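Local coordinates for putative cell adhesion protein (Bacteroides eggerthii, PDB 4GPV), which probably serves as a structural subunit of a FimA-type pilus on the bacterial surface and is thought to act in cell adhesion, at residues S154-K159 / G192-S197; V184-G189 / T318-P323; N205-G210 / G256-T261; G210-T215 / V222-A227; F284-T287 / H291-E294. All coordinates share one frame; numbering follows the deposited sequence. Where two conformers were deposited one is given.

Contact 1: residues S154-K159 / G192-S197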
# COMPACT_ATOMS: atom_id res chain seq x y z
N SER A 154 3.56 -12.20 1.35
CA SER A 154 4.02 -10.83 1.58
C SER A 154 2.90 -9.88 1.25
O SER A 154 2.08 -10.18 0.39
CB SER A 154 5.23 -10.52 0.70
OG SER A 154 6.36 -11.30 1.04
N PHE A 155 2.87 -8.71 1.89
CA PHE A 155 1.83 -7.72 1.58
C PHE A 155 2.01 -7.20 0.18
O PHE A 155 3.13 -6.94 -0.24
CB PHE A 155 1.91 -6.52 2.54
CG PHE A 155 1.56 -6.85 3.96
CD1 PHE A 155 0.27 -7.31 4.29
CD2 PHE A 155 2.49 -6.69 4.98
CE1 PHE A 155 -0.05 -7.61 5.62
CE2 PHE A 155 2.15 -6.96 6.31
CZ PHE A 155 0.89 -7.44 6.62
N VAL A 156 0.89 -6.96 -0.51
CA VAL A 156 0.91 -6.36 -1.84
C VAL A 156 1.12 -4.85 -1.68
O VAL A 156 1.73 -4.23 -2.54
CB VAL A 156 -0.43 -6.69 -2.57
CG1 VAL A 156 -0.58 -5.90 -3.88
CG2 VAL A 156 -0.53 -8.19 -2.82
N ALA A 157 0.53 -4.27 -0.64
CA ALA A 157 0.62 -2.83 -0.37
C ALA A 157 1.87 -2.45 0.46
O ALA A 157 2.61 -3.30 0.96
CB ALA A 157 -0.63 -2.38 0.37
N ALA A 158 2.04 -1.13 0.63
CA ALA A 158 2.96 -0.48 1.54
C ALA A 158 2.10 0.26 2.57
O ALA A 158 0.93 0.58 2.29
CB ALA A 158 3.86 0.50 0.77
N LYS A 159 2.68 0.60 3.70
CA LYS A 159 1.98 1.34 4.73
C LYS A 159 2.76 2.63 5.01
O LYS A 159 4.00 2.59 5.09
CB LYS A 159 1.91 0.47 6.00
CG LYS A 159 1.14 1.10 7.15
CD LYS A 159 0.95 0.06 8.27
CE LYS A 159 1.84 0.23 9.45
NZ LYS A 159 1.59 -0.83 10.48
N GLY A 192 -2.21 -2.56 -8.04
CA GLY A 192 -1.60 -3.50 -7.10
C GLY A 192 -1.32 -4.78 -7.85
O GLY A 192 -2.26 -5.50 -8.22
N ARG A 193 -0.04 -5.04 -8.13
CA ARG A 193 0.39 -6.24 -8.81
C ARG A 193 0.62 -7.33 -7.81
O ARG A 193 1.39 -7.15 -6.85
CB ARG A 193 1.69 -5.97 -9.59
CG ARG A 193 1.50 -5.51 -11.00
CD ARG A 193 0.96 -6.62 -11.89
NE ARG A 193 1.98 -7.49 -12.46
CZ ARG A 193 2.51 -7.34 -13.67
NH1 ARG A 193 2.16 -6.32 -14.43
NH2 ARG A 193 3.41 -8.21 -14.12
N PHE A 194 -0.05 -8.48 -8.00
CA PHE A 194 0.17 -9.56 -7.06
C PHE A 194 1.47 -10.29 -7.33
O PHE A 194 2.09 -10.78 -6.39
CB PHE A 194 -1.01 -10.57 -7.12
CG PHE A 194 -2.32 -9.93 -6.74
CD1 PHE A 194 -2.73 -9.86 -5.41
CD2 PHE A 194 -3.15 -9.38 -7.72
CE1 PHE A 194 -3.95 -9.27 -5.06
CE2 PHE A 194 -4.36 -8.76 -7.36
CZ PHE A 194 -4.74 -8.70 -6.04
N PHE A 195 1.84 -10.44 -8.62
CA PHE A 195 3.05 -11.15 -9.03
C PHE A 195 3.79 -10.29 -10.03
O PHE A 195 3.43 -9.14 -10.23
CB PHE A 195 2.69 -12.53 -9.59
CG PHE A 195 1.91 -13.34 -8.60
CD1 PHE A 195 2.54 -13.89 -7.48
CD2 PHE A 195 0.53 -13.50 -8.72
CE1 PHE A 195 1.81 -14.55 -6.51
CE2 PHE A 195 -0.20 -14.16 -7.74
CZ PHE A 195 0.46 -14.74 -6.67
N GLY A 196 4.85 -10.82 -10.59
CA GLY A 196 5.63 -10.04 -11.53
C GLY A 196 6.89 -9.54 -10.88
O GLY A 196 7.18 -9.82 -9.71
N SER A 197 7.66 -8.79 -11.65
CA SER A 197 8.95 -8.31 -11.21
C SER A 197 8.81 -7.18 -10.21
O SER A 197 7.79 -6.50 -10.15
CB SER A 197 9.75 -7.83 -12.40
OG SER A 197 9.18 -6.63 -12.90
O HOH W 1 3.04 -5.78 -4.84
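V156 and F194 mark the closest approach of the two backbones, with their CA atoms 6.2 Å apart. V156 sits where strand 146-169 is interrupted, and F194 follows directly on the end of strand 176-193; both adopt helical backbone angles, so each chain bends where they meet. No main-chain bond spans the gap. Instead a water molecule donates to V156 O and to R193 O, at 3.1 and 2.9 Å, and bridges the two carbonyls. The valine makes the side-chain contact with its two methyls. Because CG1 lies anti to the backbone N (chi1 170°), it is directed at the chain of 192-193, where it lies 3.8 Å from R193 O and 4.1 Å from G192 CA. CG2 meets F194 CD1 obliquely at 3.8 Å. R193 CB points away from V156, and NE donates to F195 O over 3.1 Å, approaching from above the carbonyl plane, while NH2 forms a salt bridge with E200. Outside the pair, F100 meets the F194 ring edge-to-face and W132 also touches it. The two segments belong to different sheets of the β-sandwich. Their junction is therefore apolar at the side chains and water-mediated at the main chain, which gives both carbonyls a donor without pulling the backbones together.

Contact 2: residues V184-G189 / T318-P323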
# COMPACT_ATOMS: atom_id res chain seq x y z
N VAL A 184 -3.31 14.20 4.20
CA VAL A 184 -3.73 13.70 2.88
C VAL A 184 -2.61 12.92 2.18
O VAL A 184 -1.44 13.18 2.40
CB VAL A 184 -4.23 14.87 1.96
CG1 VAL A 184 -5.48 15.57 2.52
CG2 VAL A 184 -3.12 15.88 1.65
N LEU A 185 -2.99 11.96 1.35
CA LEU A 185 -2.06 11.23 0.52
C LEU A 185 -2.35 11.64 -0.89
O LEU A 185 -3.48 11.48 -1.35
CB LEU A 185 -2.12 9.69 0.71
CG LEU A 185 -0.91 8.93 0.14
CD1 LEU A 185 0.41 9.29 0.90
CD2 LEU A 185 -1.15 7.40 0.20
N LEU A 186 -1.35 12.14 -1.59
CA LEU A 186 -1.53 12.57 -2.97
C LEU A 186 -0.84 11.59 -3.87
O LEU A 186 0.29 11.17 -3.58
CB LEU A 186 -0.98 14.02 -3.18
CG LEU A 186 -1.34 15.08 -2.13
CD1 LEU A 186 -0.70 16.46 -2.51
CD2 LEU A 186 -2.88 15.21 -1.98
N PHE A 187 -1.52 11.20 -4.98
CA PHE A 187 -0.93 10.32 -5.99
C PHE A 187 -0.50 8.99 -5.42
O PHE A 187 0.62 8.55 -5.61
CB PHE A 187 0.26 11.00 -6.72
CG PHE A 187 -0.13 12.38 -7.18
CD1 PHE A 187 -1.18 12.55 -8.07
CD2 PHE A 187 0.46 13.50 -6.63
CE1 PHE A 187 -1.61 13.83 -8.43
CE2 PHE A 187 0.04 14.78 -6.99
CZ PHE A 187 -1.01 14.93 -7.88
N ALA A 188 -1.46 8.32 -4.78
CA ALA A 188 -1.31 6.92 -4.38
C ALA A 188 -1.37 6.08 -5.65
O ALA A 188 -2.29 6.28 -6.44
CB ALA A 188 -2.48 6.54 -3.47
N GLY A 189 -0.43 5.15 -5.86
CA GLY A 189 -0.46 4.30 -7.05
C GLY A 189 -1.75 3.49 -7.12
O GLY A 189 -2.16 2.89 -6.12
N THR A 318 2.45 26.59 -0.96
CA THR A 318 1.25 26.61 -1.80
C THR A 318 1.26 25.45 -2.79
O THR A 318 0.20 25.10 -3.30
CB THR A 318 1.14 27.95 -2.56
OG1 THR A 318 2.22 28.01 -3.49
CG2 THR A 318 1.17 29.17 -1.65
N ASP A 319 2.46 24.89 -3.12
CA ASP A 319 2.56 23.81 -4.11
C ASP A 319 3.17 22.57 -3.48
O ASP A 319 4.38 22.50 -3.32
CB ASP A 319 3.37 24.23 -5.36
CG ASP A 319 3.28 23.25 -6.53
OD1 ASP A 319 2.66 22.18 -6.36
OD2 ASP A 319 3.80 23.57 -7.61
N PRO A 320 2.33 21.57 -3.16
CA PRO A 320 2.87 20.37 -2.52
C PRO A 320 3.65 19.48 -3.48
O PRO A 320 4.34 18.58 -3.02
CB PRO A 320 1.62 19.65 -2.02
CG PRO A 320 0.56 20.05 -2.98
CD PRO A 320 0.87 21.48 -3.35
N GLU A 321 3.54 19.72 -4.80
CA GLU A 321 4.24 18.89 -5.79
C GLU A 321 5.70 19.32 -6.03
O GLU A 321 6.44 18.61 -6.72
CB GLU A 321 3.49 18.88 -7.12
CG GLU A 321 2.12 18.24 -7.02
CD GLU A 321 1.29 18.26 -8.29
OE1 GLU A 321 1.84 18.52 -9.38
OE2 GLU A 321 0.07 18.01 -8.19
N GLU A 322 6.10 20.47 -5.47
CA GLU A 322 7.47 20.98 -5.58
C GLU A 322 8.18 20.80 -4.23
O GLU A 322 7.59 21.12 -3.20
CB GLU A 322 7.50 22.45 -6.02
CG GLU A 322 7.02 22.73 -7.44
CD GLU A 322 7.71 22.00 -8.58
OE1 GLU A 322 8.96 21.92 -8.58
OE2 GLU A 322 6.99 21.54 -9.49
N PRO A 323 9.46 20.34 -4.20
CA PRO A 323 10.14 20.15 -2.91
C PRO A 323 10.23 21.44 -2.09
O PRO A 323 10.27 22.55 -2.64
CB PRO A 323 11.52 19.63 -3.30
CG PRO A 323 11.36 19.09 -4.67
CD PRO A 323 10.32 19.94 -5.33
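A carboxylate oxygen set against the rim of a phenylalanine is the unusual element here: E321 OE2 lies near the plane of the F187 ring, at its edge, 3.3 Å from CZ and 3.4 Å from CE2. The two flat groups stand almost perpendicular, their planes 78° apart, so the oxygen faces the slightly positive C-H rim of the ring and not its electron-rich face. This is probably a mildly favourable electrostatic contact. OE2 is further held by two hydrogen bonds from outside the pair, with the hydroxyl of Y214 and the backbone N of F218, which fix the acid against the ring. Beyond CG the glutamate chain is extended (chi2 177°), and this carries the carboxylate out to F187. Alongside, L186 CD1 rests on the ring of P320, 3.8 Å from CG and 4.0 Å from CB, the two side chains crossing at about a right angle in a purely apolar contact. The loop that brings up these groups is folded tightly on itself. D319 to E322 form a type I turn with P320 in its second position, and D319 OD1 accepts from E321 N at 3.0 Å, an Asx turn in which the donor stands above the carboxylate plane. On the strand side, F187 and A188 both face Y208, and F187 has positive phi, a conformation more often taken by glycine. A loop turned by aspartate and proline is thus laid over a G1 β bulge in strand 176-193 of the transthyretin-like C-terminal domain.

Contact 3: residues N205-G210 / G256-T261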
# COMPACT_ATOMS: atom_id res chain seq x y z
N ASN A 205 0.86 4.62 -13.78
CA ASN A 205 0.52 5.69 -14.70
C ASN A 205 -0.91 6.20 -14.39
O ASN A 205 -1.40 7.09 -15.07
CB ASN A 205 0.71 5.27 -16.17
CG ASN A 205 -0.15 4.16 -16.69
OD1 ASN A 205 -1.01 3.59 -16.00
ND2 ASN A 205 0.06 3.83 -17.96
N GLU A 206 -1.54 5.63 -13.34
CA GLU A 206 -2.84 6.00 -12.80
C GLU A 206 -2.75 6.09 -11.29
O GLU A 206 -2.03 5.33 -10.66
CB GLU A 206 -3.96 5.03 -13.21
CG GLU A 206 -4.34 5.10 -14.67
CD GLU A 206 -5.47 4.14 -14.98
OE1 GLU A 206 -5.24 2.91 -14.90
OE2 GLU A 206 -6.60 4.61 -15.22
N PHE A 207 -3.46 7.05 -10.72
CA PHE A 207 -3.35 7.35 -9.30
C PHE A 207 -4.67 7.72 -8.67
O PHE A 207 -5.56 8.22 -9.34
CB PHE A 207 -2.43 8.60 -9.14
CG PHE A 207 -1.08 8.47 -9.80
CD1 PHE A 207 -0.04 7.82 -9.16
CD2 PHE A 207 -0.91 8.82 -11.14
CE1 PHE A 207 1.17 7.59 -9.82
CE2 PHE A 207 0.30 8.58 -11.80
CZ PHE A 207 1.35 8.00 -11.11
N TYR A 208 -4.70 7.65 -7.34
CA TYR A 208 -5.78 8.25 -6.56
C TYR A 208 -5.17 9.43 -5.79
O TYR A 208 -3.98 9.39 -5.47
CB TYR A 208 -6.39 7.25 -5.58
CG TYR A 208 -7.06 6.08 -6.25
CD1 TYR A 208 -8.36 6.20 -6.76
CD2 TYR A 208 -6.43 4.85 -6.34
CE1 TYR A 208 -9.00 5.11 -7.36
CE2 TYR A 208 -7.04 3.77 -6.97
CZ TYR A 208 -8.33 3.91 -7.48
OH TYR A 208 -8.93 2.79 -8.00
N THR A 209 -5.98 10.43 -5.42
CA THR A 209 -5.44 11.54 -4.65
C THR A 209 -6.50 12.01 -3.62
O THR A 209 -7.71 11.99 -3.88
CB THR A 209 -4.90 12.66 -5.59
OG1 THR A 209 -3.99 13.45 -4.86
CG2 THR A 209 -6.00 13.55 -6.15
N GLY A 210 -6.03 12.37 -2.44
CA GLY A 210 -6.92 12.81 -1.36
C GLY A 210 -7.39 14.25 -1.45
O GLY A 210 -8.36 14.64 -0.79
N GLY A 256 7.72 6.72 -8.70
CA GLY A 256 7.57 8.13 -9.02
C GLY A 256 8.11 8.56 -10.36
O GLY A 256 8.26 9.76 -10.58
N THR A 257 8.35 7.60 -11.29
CA THR A 257 8.88 7.97 -12.60
C THR A 257 7.79 8.65 -13.45
O THR A 257 8.13 9.35 -14.42
CB THR A 257 9.56 6.78 -13.28
OG1 THR A 257 8.63 5.71 -13.38
CG2 THR A 257 10.78 6.30 -12.49
N THR A 258 6.50 8.50 -13.08
CA THR A 258 5.43 9.29 -13.71
C THR A 258 5.07 10.42 -12.75
O THR A 258 5.12 11.59 -13.12
CB THR A 258 4.21 8.45 -14.10
OG1 THR A 258 4.60 7.52 -15.12
CG2 THR A 258 3.06 9.31 -14.62
N GLN A 259 4.71 10.07 -11.51
CA GLN A 259 4.37 11.08 -10.50
C GLN A 259 4.64 10.48 -9.16
O GLN A 259 4.02 9.47 -8.86
CB GLN A 259 2.89 11.52 -10.60
CG GLN A 259 2.43 12.43 -9.43
CD GLN A 259 3.20 13.73 -9.25
OE1 GLN A 259 3.40 14.50 -10.19
NE2 GLN A 259 3.64 14.03 -8.04
N PRO A 260 5.49 11.09 -8.29
CA PRO A 260 5.69 10.47 -6.98
C PRO A 260 4.51 10.65 -6.06
O PRO A 260 3.76 11.61 -6.17
CB PRO A 260 6.88 11.24 -6.41
CG PRO A 260 6.84 12.57 -7.11
CD PRO A 260 6.38 12.25 -8.48
N THR A 261 4.40 9.75 -5.10
CA THR A 261 3.41 9.84 -4.04
C THR A 261 3.87 10.95 -3.08
O THR A 261 5.08 11.15 -2.88
CB THR A 261 3.27 8.47 -3.35
OG1 THR A 261 2.74 7.52 -4.31
CG2 THR A 261 2.35 8.50 -2.13
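F207 meets the loop 256-261 with the far end of its ring. Q259 CB lies over one face, 3.9 Å from CZ, while the methyl of T258 comes up at the rim, near the ring plane, with CG2 4.0 Å from CE2. The backbone of the loop takes part as well, since Q259 O is 3.5 Å from F207 CE1. Together these groups hold the ring from a face and from its edge. Shortening F207 to an alanine is likely to leave Q259 CB and the T258 methyl without the ring they rest on, opening a gap between strand and loop. In the next shell, bonds within the loop decide where these groups stand. The glutamine starts out toward the ring with CG anti to its own N (chi1 171°), then bends at chi2, which swings the amide away; NE2 donates to P260 O over 3.1 Å, in the carbonyl plane and on a lone pair. The aliphatic root of the side chain is thereby left to the phenylalanine while its polar end is occupied elsewhere. Q259 O accepts from N254 ND2, which also bonds T261 OG1. T258 OG1 makes a weak bond with Q204 O, just ahead of N205. On the strand side, backbone bonds to G221 and T223 hold F207 in place, and its ring also touches F187. The loop runs from strand 247-251 in one sheet to strand 262-271 in the other, so this is an aromatic residue of a short strand packed under a sheet-to-sheet connection of a β-sandwich.

Contact 4: residues G210-T215 / V222-A227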
# COMPACT_ATOMS: atom_id res chain seq x y z
N GLY A 210 -6.03 12.37 -2.44
CA GLY A 210 -6.92 12.81 -1.36
C GLY A 210 -7.39 14.25 -1.45
O GLY A 210 -8.36 14.64 -0.79
N PHE A 211 -6.68 15.07 -2.26
CA PHE A 211 -7.01 16.48 -2.41
C PHE A 211 -6.44 16.97 -3.72
O PHE A 211 -5.28 16.69 -4.00
CB PHE A 211 -6.41 17.29 -1.21
CG PHE A 211 -6.81 18.74 -1.17
CD1 PHE A 211 -8.04 19.13 -0.63
CD2 PHE A 211 -6.00 19.72 -1.73
CE1 PHE A 211 -8.41 20.48 -0.60
CE2 PHE A 211 -6.38 21.07 -1.72
CZ PHE A 211 -7.59 21.44 -1.15
N ASN A 212 -7.20 17.76 -4.50
CA ASN A 212 -6.64 18.25 -5.76
C ASN A 212 -7.03 19.70 -6.05
O ASN A 212 -6.89 20.14 -7.19
CB ASN A 212 -7.09 17.34 -6.93
CG ASN A 212 -8.57 17.43 -7.28
OD1 ASN A 212 -9.39 18.04 -6.58
ND2 ASN A 212 -8.95 16.83 -8.39
N GLN A 213 -7.55 20.43 -5.04
CA GLN A 213 -8.03 21.82 -5.22
C GLN A 213 -6.92 22.83 -4.89
O GLN A 213 -7.03 23.64 -3.96
CB GLN A 213 -9.32 22.05 -4.43
CG GLN A 213 -10.52 21.28 -5.05
CD GLN A 213 -11.78 21.37 -4.22
OE1 GLN A 213 -12.34 22.45 -3.99
NE2 GLN A 213 -12.27 20.24 -3.75
N TYR A 214 -5.82 22.73 -5.64
CA TYR A 214 -4.65 23.60 -5.55
C TYR A 214 -4.18 23.86 -6.98
O TYR A 214 -4.41 23.01 -7.86
CB TYR A 214 -3.53 23.05 -4.64
CG TYR A 214 -2.97 21.69 -5.00
CD1 TYR A 214 -3.54 20.52 -4.49
CD2 TYR A 214 -1.84 21.57 -5.80
CE1 TYR A 214 -3.04 19.25 -4.84
CE2 TYR A 214 -1.34 20.31 -6.18
CZ TYR A 214 -1.93 19.16 -5.68
OH TYR A 214 -1.43 17.92 -6.03
N THR A 215 -3.57 25.03 -7.24
CA THR A 215 -3.12 25.43 -8.57
C THR A 215 -2.09 24.44 -9.15
O THR A 215 -1.16 24.04 -8.44
CB THR A 215 -2.55 26.86 -8.52
OG1 THR A 215 -3.39 27.68 -7.71
CG2 THR A 215 -2.36 27.47 -9.90
N VAL A 222 -5.63 10.71 -12.89
CA VAL A 222 -5.80 10.89 -11.45
C VAL A 222 -7.29 10.90 -11.09
O VAL A 222 -8.08 11.59 -11.73
CB VAL A 222 -5.10 12.18 -10.94
CG1 VAL A 222 -5.33 12.40 -9.44
CG2 VAL A 222 -3.59 12.14 -11.23
N THR A 223 -7.65 10.16 -10.03
CA THR A 223 -9.01 10.09 -9.49
C THR A 223 -8.99 10.52 -8.03
O THR A 223 -8.11 10.08 -7.28
CB THR A 223 -9.59 8.67 -9.66
OG1 THR A 223 -9.60 8.35 -11.05
CG2 THR A 223 -11.02 8.54 -9.10
N THR A 224 -9.94 11.37 -7.60
CA THR A 224 -9.98 11.76 -6.18
C THR A 224 -10.58 10.62 -5.36
O THR A 224 -11.44 9.86 -5.84
CB THR A 224 -10.76 13.06 -5.94
OG1 THR A 224 -12.13 12.89 -6.34
CG2 THR A 224 -10.12 14.25 -6.63
N SER A 225 -10.10 10.48 -4.13
CA SER A 225 -10.58 9.48 -3.18
C SER A 225 -10.65 10.09 -1.81
O SER A 225 -9.62 10.53 -1.26
CB SER A 225 -9.66 8.26 -3.16
OG SER A 225 -10.15 7.39 -2.16
N THR A 226 -11.84 10.03 -1.19
CA THR A 226 -12.00 10.55 0.18
C THR A 226 -11.27 9.64 1.17
O THR A 226 -10.98 10.09 2.27
CB THR A 226 -13.48 10.70 0.57
OG1 THR A 226 -14.08 9.42 0.47
CG2 THR A 226 -14.21 11.73 -0.27
N ALA A 227 -10.95 8.40 0.80
CA ALA A 227 -10.20 7.49 1.69
C ALA A 227 -8.77 7.99 1.92
O ALA A 227 -8.07 7.48 2.79
CB ALA A 227 -10.16 6.10 1.10
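G210 and S225 come closest just beyond the ends of the parallel strands 207-209 and 222-224, neighbours in one sheet of the β-sandwich, with their CA atoms 5.3 Å apart. S225 also opens an ST turn. Between the segments the polar contribution is a CA-H...O contact: G210 CA lies 3.5 Å from S225 O, and the nearly straight angle of 167° at the hydrogen points the C-H at the oxygen. The glycine leads the chain out of strand 207-209, and its backbone also bonds L185, while S225 is tied by its main chain to T209. The second kind of contact sets a methyl against an amide. T224 CG2 packs on the end of N212, 3.3 Å from ND2 and 3.6 Å from CG, the two side chains crossing at about a right angle. A chi1 of 69° places N212 CG between its backbone N and carbonyl carbon, and this turns the amide to T224. Aromatic rings make the third group: within the loop F211 CD2 lies at the rim of the Y214 ring, in plane, and Q213 N stands 3.5 Å above one face of the F211 ring, toward its rim; from outside, F279 of strand 274-283 meets Y214 edge-to-face. Hydrogen bonds then fasten the far end of 222-227: T226 N donates to N122 OD1, and S225 OG, which also bonds D121 O, accepts from A227 N at 3.2 Å with an N-H...O angle of 137°.

Contact 5: residues F284-T287 / H291-E294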
# COMPACT_ATOMS: atom_id res chain seq x y z
N PHE A 284 7.81 11.40 -1.92
CA PHE A 284 8.47 10.09 -1.90
C PHE A 284 9.27 9.94 -3.19
O PHE A 284 8.88 9.21 -4.13
CB PHE A 284 7.47 8.95 -1.71
CG PHE A 284 7.02 8.88 -0.28
CD1 PHE A 284 7.78 8.21 0.68
CD2 PHE A 284 5.87 9.54 0.14
CE1 PHE A 284 7.36 8.15 2.02
CE2 PHE A 284 5.44 9.47 1.48
CZ PHE A 284 6.21 8.80 2.40
N THR A 285 10.38 10.68 -3.23
CA THR A 285 11.38 10.66 -4.30
C THR A 285 12.75 10.36 -3.68
O THR A 285 12.97 10.61 -2.50
CB THR A 285 11.47 12.03 -5.01
OG1 THR A 285 11.88 13.04 -4.07
CG2 THR A 285 10.20 12.42 -5.71
N ASN A 286 13.70 9.95 -4.53
CA ASN A 286 15.07 9.74 -4.06
C ASN A 286 15.75 11.02 -3.54
O ASN A 286 16.65 10.90 -2.72
CB ASN A 286 15.91 9.17 -5.20
CG ASN A 286 15.63 7.72 -5.39
OD1 ASN A 286 15.16 7.01 -4.49
ND2 ASN A 286 15.90 7.23 -6.59
N THR A 287 15.35 12.22 -4.00
CA THR A 287 15.99 13.47 -3.58
C THR A 287 15.30 14.15 -2.40
O THR A 287 15.94 14.95 -1.73
CB THR A 287 16.10 14.48 -4.76
OG1 THR A 287 14.80 14.76 -5.26
CG2 THR A 287 16.99 13.97 -5.88
N HIS A 291 13.42 8.03 -0.39
CA HIS A 291 12.67 6.80 -0.53
C HIS A 291 11.55 6.97 -1.49
O HIS A 291 10.80 7.94 -1.38
CB HIS A 291 12.03 6.30 0.79
CG HIS A 291 12.98 6.09 1.93
ND1 HIS A 291 13.60 4.88 2.12
CD2 HIS A 291 13.37 6.95 2.89
CE1 HIS A 291 14.35 5.04 3.20
NE2 HIS A 291 14.24 6.27 3.69
N THR A 292 11.36 5.99 -2.37
CA THR A 292 10.16 5.92 -3.18
C THR A 292 9.28 4.87 -2.48
O THR A 292 9.69 4.35 -1.43
CB THR A 292 10.44 5.66 -4.67
OG1 THR A 292 11.14 4.42 -4.78
CG2 THR A 292 11.26 6.78 -5.31
N ILE A 293 8.10 4.55 -3.01
CA ILE A 293 7.26 3.60 -2.28
C ILE A 293 7.41 2.21 -2.86
O ILE A 293 7.17 2.01 -4.04
CB ILE A 293 5.77 4.04 -2.30
CG1 ILE A 293 5.55 5.44 -1.68
CG2 ILE A 293 4.84 2.98 -1.71
CD1 ILE A 293 5.89 5.57 -0.16
N GLU A 294 7.73 1.24 -1.99
CA GLU A 294 7.86 -0.17 -2.38
C GLU A 294 6.82 -1.01 -1.68
O GLU A 294 6.55 -0.75 -0.51
CB GLU A 294 9.23 -0.72 -1.96
CG GLU A 294 10.43 -0.10 -2.61
CD GLU A 294 11.65 -0.86 -2.13
OE1 GLU A 294 11.79 -2.06 -2.47
OE2 GLU A 294 12.37 -0.30 -1.27
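H291 N donates to T285 O over 3.4 Å, a weak bond bent to 132° and the sole hydrogen bond between 284-287 and 291-294. The reciprocal pair, T285 N and H291 O, comes to 3.3 Å but at too poor an angle to bond. The two runs therefore lie close, with the CA atoms of F284 and T292 4.7 Å apart, without forming a regular ladder. Side chains make the more extensive contact. I293 sets its terminal methyl over a face of the F284 ring as a CH-pi contact, CD1 being 3.6 Å from the ring centroid and 21° off the normal; the approach is tight, since CD1 of the isoleucine is 3.4 Å from CD1 of the phenylalanine. In I293, CG1 lies anti to the carbonyl carbon and the chain bends again at chi2, folding the methyl in over the ring. H291 O sits at the edge of the same ring, near its plane. Nearer the surface, the methyl of T292 packs alongside, CG2 lying 3.6 Å from F284 O and also touching N286 OD1. With an alanine at F284 the I293 methyl is likely to lose the face it packs on and to be free to turn in the gap that opens. Further in, I160, V301 and V333 touch the phenylalanine, and I293 also packs on I160. T285 OG1 bonds D288 N, bracing the bend between the segments. Strand 274-283 belongs to one sheet and strand 297-306 to the other, so this is a compact connection between the layers of a β-sandwich, pinned by an aromatic-aliphatic pair turned into the core.

In the fold
From the N terminus, contact 1 opens first and closes a loop from 154-159 to 192-197, joining the broken strand 146-169 to the end of strand 176-193 in the other sheet. Before it closes, contact 2 opens at 184-189, so the two cross; contact 2 closes at 318-323 and encloses the remaining three. Contact 3 spans 205-210 to 256-261, and contact 4, which shares G210, is nested within it. Contact 5 follows contact 3 in series and closes a short loop of its own. Contacts 2, 3 and 4 touch one another around strands 176-193, 207-209 and 222-224. Contact 5 touches contact 3 at P260 and T261, and contact 1 at A158, linking both sheets.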